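Local coordinates for DNA mismatch repair protein PMS1 (Saccharomyces cerevisiae, PDB 3H4L) that binds ATP through its N-terminal GHKL-type ATPase domain and takes part in DNA mismatch repair, at residues A42-Y52 / A187-P197. Residues are numbered along the deposited sequence; the frame is centred on the assembly and turned at random.
Sequences ANQIEIIFKDY and AIKFSVWNITP
The amide of Asn194 lies over one face of the Tyr52 ring, tilted by 27°, with ND2 above the ring centre, 3.2 Å from its plane. This amide-pi stack places the partially positive NH2 nitrogen over the pi cloud rather than pointing an N-H into the ring, while OD1 accepts a hydrogen bond from the backbone N of Tyr52 (2.8 Å). Asparagine suits the place because one planar group serves both purposes. Its CG stands anti to the backbone N (chi1 175°), which brings the amide across to the turn following strand 44-50, where Asp51 and Tyr52 have positive phi. Across the strands, Phe49 offers its edge to Val192 CG1, 3.7 Å from CE1, and to the carbonyl O of Trp193. The Trp193 ring has the carbonyl O of Ile47 at its edge, near its plane, and makes a cation-pi contact with Lys201. Near the strands' N-terminal ends, the Ile45 side chain runs alongside Phe190, CD1 being 3.8 Å from CE2.

These groups belong to neighbouring parallel strands, 44-50 and 189-195, joined by a ladder of backbone hydrogen bonds from Lys189 N to Asn43 O through Asp51 N to Ile195 O (3.0 Å). Ile45, Ile47, Phe190 and Val192 share the buried face with Phe49; helix 26-39 covers Ile45 and Ile47, and Phe171 packs edge-to-face against both Phe49 and Tyr52. The more accessible face bears Gln44, Glu46, Lys189 and Ser191, whose polar ends suit partial exposure, with apolar contact where Ile195 CD1 reaches Ile48 CG2 (3.7 Å). The beta-branched isoleucines and Val192 suit the extended backbone.

Tyr52 also packs on Arg98 of the second subunit, near bound nucleotide analogue. By gripping its backbone and facing its ring, Asn194 probably helps position this tyrosine at the subunit interface.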
loop_
_atom_site.group_PDB
_atom_site.type_symbol
_atom_site.label_atom_id
_atom_site.label_comp_id
_atom_site.label_asym_id
_atom_site.label_seq_id
_atom_site.Cartn_x
_atom_site.Cartn_y
_atom_site.Cartn_z
ATOM N N ALA B 42 18.684 -2.691 14.514
ATOM C CA ALA B 42 18.320 -1.740 13.482
ATOM C C ALA B 42 17.309 -0.798 14.105
ATOM O O ALA B 42 16.580 -1.190 15.008
ATOM C CB ALA B 42 17.697 -2.461 12.300
ATOM N N ASN B 43 17.283 0.450 13.651
ATOM C CA ASN B 43 16.298 1.402 14.152
ATOM C C ASN B 43 15.435 1.793 12.960
ATOM O O ASN B 43 14.472 2.554 13.091
ATOM C CB ASN B 43 16.955 2.643 14.775
ATOM C CG ASN B 43 17.938 3.321 13.845
ATOM O OD1 ASN B 43 17.649 3.547 12.662
ATOM N ND2 ASN B 43 19.111 3.661 14.379
ATOM N N GLN B 44 15.790 1.261 11.794
ATOM C CA GLN B 44 15.019 1.521 10.593
ATOM C C GLN B 44 14.764 0.227 9.815
ATOM O O GLN B 44 15.696 -0.476 9.413
ATOM C CB GLN B 44 15.720 2.543 9.693
ATOM C CG GLN B 44 14.732 3.308 8.829
ATOM C CD GLN B 44 15.383 4.292 7.875
ATOM O OE1 GLN B 44 16.279 5.059 8.255
ATOM N NE2 GLN B 44 14.916 4.290 6.624
ATOM N N ILE B 45 13.495 -0.089 9.604
ATOM C CA ILE B 45 13.151 -1.302 8.882
ATOM C C ILE B 45 12.181 -1.043 7.752
ATOM O O ILE B 45 11.086 -0.525 7.949
ATOM C CB ILE B 45 12.570 -2.354 9.821
ATOM C CG1 ILE B 45 13.632 -2.736 10.857
ATOM C CG2 ILE B 45 12.142 -3.577 9.023
ATOM C CD1 ILE B 45 13.147 -3.669 11.923
ATOM N N GLU B 46 12.600 -1.424 6.558
ATOM C CA GLU B 46 11.808 -1.218 5.370
ATOM C C GLU B 46 11.507 -2.566 4.749
ATOM O O GLU B 46 12.400 -3.402 4.603
ATOM C CB GLU B 46 12.589 -0.343 4.391
ATOM C CG GLU B 46 11.829 0.070 3.156
ATOM C CD GLU B 46 12.715 0.819 2.193
ATOM O OE1 GLU B 46 13.403 1.766 2.651
ATOM O OE2 GLU B 46 12.731 0.461 0.994
ATOM N N ILE B 47 10.241 -2.759 4.385
ATOM C CA ILE B 47 9.764 -4.001 3.803
ATOM C C ILE B 47 9.076 -3.699 2.485
ATOM O O ILE B 47 8.135 -2.908 2.427
ATOM C CB ILE B 47 8.767 -4.670 4.758
ATOM C CG1 ILE B 47 9.426 -4.879 6.123
ATOM C CG2 ILE B 47 8.292 -5.985 4.195
ATOM C CD1 ILE B 47 8.491 -5.428 7.159
ATOM N N ILE B 48 9.558 -4.330 1.424
ATOM C CA ILE B 48 8.996 -4.120 0.109
ATOM C C ILE B 48 8.433 -5.421 -0.460
ATOM O O ILE B 48 9.155 -6.396 -0.636
ATOM C CB ILE B 48 10.072 -3.538 -0.828
ATOM C CG1 ILE B 48 10.479 -2.153 -0.323
ATOM C CG2 ILE B 48 9.555 -3.427 -2.236
ATOM C CD1 ILE B 48 11.547 -1.476 -1.166
ATOM N N PHE B 49 7.129 -5.430 -0.724
ATOM C CA PHE B 49 6.453 -6.600 -1.287
ATOM C C PHE B 49 6.254 -6.432 -2.783
ATOM O O PHE B 49 5.906 -5.340 -3.237
ATOM C CB PHE B 49 5.046 -6.780 -0.688
ATOM C CG PHE B 49 5.033 -7.207 0.752
ATOM C CD1 PHE B 49 5.095 -6.273 1.768
ATOM C CD2 PHE B 49 4.945 -8.541 1.085
ATOM C CE1 PHE B 49 5.067 -6.664 3.087
ATOM C CE2 PHE B 49 4.918 -8.936 2.401
ATOM C CZ PHE B 49 4.977 -7.998 3.404
ATOM N N LYS B 50 6.472 -7.495 -3.550
ATOM C CA LYS B 50 6.206 -7.424 -4.981
ATOM C C LYS B 50 5.008 -8.332 -5.216
ATOM O O LYS B 50 5.015 -9.512 -4.866
ATOM C CB LYS B 50 7.412 -7.843 -5.806
ATOM C CG LYS B 50 8.482 -6.758 -5.845
ATOM C CD LYS B 50 9.417 -6.899 -7.048
ATOM C CE LYS B 50 10.505 -5.822 -7.019
ATOM N NZ LYS B 50 11.433 -5.912 -8.187
ATOM N N ASP B 51 3.961 -7.742 -5.776
ATOM C CA ASP B 51 2.700 -8.421 -6.027
ATOM C C ASP B 51 2.233 -9.129 -4.755
ATOM O O ASP B 51 1.968 -10.332 -4.743
ATOM C CB ASP B 51 2.810 -9.404 -7.195
ATOM C CG ASP B 51 1.434 -9.854 -7.712
ATOM O OD1 ASP B 51 0.475 -9.052 -7.666
ATOM O OD2 ASP B 51 1.306 -11.003 -8.182
ATOM N N TYR B 52 2.148 -8.352 -3.680
ATOM C CA TYR B 52 1.693 -8.829 -2.375
ATOM C C TYR B 52 2.428 -10.021 -1.761
ATOM O O TYR B 52 1.914 -10.659 -0.851
ATOM C CB TYR B 52 0.195 -9.121 -2.451
ATOM C CG TYR B 52 -0.639 -7.859 -2.484
ATOM C CD1 TYR B 52 -0.663 -7.002 -1.389
ATOM C CD2 TYR B 52 -1.371 -7.498 -3.615
ATOM C CE1 TYR B 52 -1.388 -5.819 -1.411
ATOM C CE2 TYR B 52 -2.106 -6.305 -3.648
ATOM C CZ TYR B 52 -2.104 -5.476 -2.536
ATOM O OH TYR B 52 -2.813 -4.298 -2.525
ATOM N N ALA B 187 11.308 2.815 19.147
ATOM C CA ALA B 187 12.660 3.182 18.754
ATOM C C ALA B 187 12.981 2.739 17.327
ATOM O O ALA B 187 14.115 2.891 16.861
ATOM C CB ALA B 187 13.661 2.563 19.729
ATOM N N ILE B 188 11.981 2.203 16.633
ATOM C CA ILE B 188 12.179 1.709 15.277
ATOM C C ILE B 188 11.223 2.307 14.254
ATOM O O ILE B 188 10.027 2.438 14.512
ATOM C CB ILE B 188 12.025 0.165 15.233
ATOM C CG1 ILE B 188 13.069 -0.491 16.137
ATOM C CG2 ILE B 188 12.178 -0.342 13.800
ATOM C CD1 ILE B 188 13.007 -2.001 16.159
ATOM N N LYS B 189 11.752 2.665 13.090
ATOM C CA LYS B 189 10.917 3.208 12.023
ATOM C C LYS B 189 10.596 2.120 11.003
ATOM O O LYS B 189 11.498 1.557 10.380
ATOM C CB LYS B 189 11.608 4.357 11.282
ATOM C CG LYS B 189 10.857 4.731 10.007
ATOM C CD LYS B 189 11.569 5.756 9.137
ATOM C CE LYS B 189 10.692 6.099 7.925
ATOM N NZ LYS B 189 11.221 7.222 7.095
ATOM N N PHE B 190 9.313 1.829 10.831
ATOM C CA PHE B 190 8.888 0.822 9.870
ATOM C C PHE B 190 8.264 1.483 8.648
ATOM O O PHE B 190 7.593 2.516 8.760
ATOM C CB PHE B 190 7.855 -0.124 10.488
ATOM C CG PHE B 190 8.439 -1.165 11.383
ATOM C CD1 PHE B 190 8.544 -0.946 12.751
ATOM C CD2 PHE B 190 8.870 -2.381 10.861
ATOM C CE1 PHE B 190 9.070 -1.931 13.593
ATOM C CE2 PHE B 190 9.398 -3.369 11.690
ATOM C CZ PHE B 190 9.495 -3.144 13.057
ATOM N N SER B 191 8.490 0.874 7.486
ATOM C CA SER B 191 7.940 1.349 6.224
ATOM C C SER B 191 7.574 0.113 5.420
ATOM O O SER B 191 8.352 -0.830 5.328
ATOM C CB SER B 191 8.972 2.157 5.452
ATOM O OG SER B 191 9.361 3.291 6.189
ATOM N N VAL B 192 6.391 0.108 4.837
ATOM C CA VAL B 192 5.980 -1.039 4.058
ATOM C C VAL B 192 5.306 -0.604 2.779
ATOM O O VAL B 192 4.324 0.149 2.792
ATOM C CB VAL B 192 5.002 -1.927 4.844
ATOM C CG1 VAL B 192 4.604 -3.131 4.000
ATOM C CG2 VAL B 192 5.652 -2.377 6.166
ATOM N N TRP B 193 5.842 -1.079 1.666
ATOM C CA TRP B 193 5.280 -0.755 0.367
ATOM C C TRP B 193 4.957 -2.046 -0.371
ATOM O O TRP B 193 5.473 -3.120 -0.041
ATOM C CB TRP B 193 6.279 0.014 -0.500
ATOM C CG TRP B 193 6.963 1.176 0.117
ATOM C CD1 TRP B 193 8.032 1.152 0.971
ATOM C CD2 TRP B 193 6.717 2.546 -0.181
ATOM N NE1 TRP B 193 8.471 2.432 1.213
ATOM C CE2 TRP B 193 7.677 3.306 0.520
ATOM C CE3 TRP B 193 5.772 3.211 -0.974
ATOM C CZ2 TRP B 193 7.729 4.701 0.441
ATOM C CZ3 TRP B 193 5.821 4.598 -1.055
ATOM C CH2 TRP B 193 6.792 5.330 -0.348
ATOM N N ASN B 194 4.101 -1.925 -1.376
ATOM C CA ASN B 194 3.763 -3.051 -2.218
ATOM C C ASN B 194 3.880 -2.548 -3.634
ATOM O O ASN B 194 3.212 -1.581 -4.013
ATOM C CB ASN B 194 2.342 -3.547 -2.001
ATOM C CG ASN B 194 1.982 -4.651 -2.976
ATOM O OD1 ASN B 194 2.734 -5.626 -3.123
ATOM N ND2 ASN B 194 0.847 -4.509 -3.658
ATOM N N ILE B 195 4.739 -3.190 -4.413
ATOM C CA ILE B 195 4.922 -2.805 -5.799
ATOM C C ILE B 195 4.015 -3.687 -6.640
ATOM O O ILE B 195 4.184 -4.906 -6.665
ATOM C CB ILE B 195 6.379 -2.979 -6.213
ATOM C CG1 ILE B 195 7.233 -1.940 -5.478
ATOM C CG2 ILE B 195 6.516 -2.841 -7.718
ATOM C CD1 ILE B 195 8.711 -2.187 -5.580
ATOM N N THR B 196 3.042 -3.062 -7.312
ATOM C CA THR B 196 2.075 -3.794 -8.132
ATOM C C THR B 196 2.644 -4.186 -9.484
ATOM O O THR B 196 3.476 -3.481 -10.054
ATOM C CB THR B 196 0.781 -2.978 -8.384
ATOM O OG1 THR B 196 1.000 -2.039 -9.444
ATOM C CG2 THR B 196 0.369 -2.234 -7.129
ATOM N N PRO B 197 2.194 -5.327 -10.019
ATOM C CA PRO B 197 2.678 -5.794 -11.321
ATOM C C PRO B 197 2.555 -4.703 -12.381
ATOM O O PRO B 197 3.303 -4.690 -13.362
ATOM C CB PRO B 197 1.790 -7.003 -11.603
ATOM C CG PRO B 197 0.522 -6.703 -10.802
ATOM C CD PRO B 197 1.085 -6.165 -9.528
#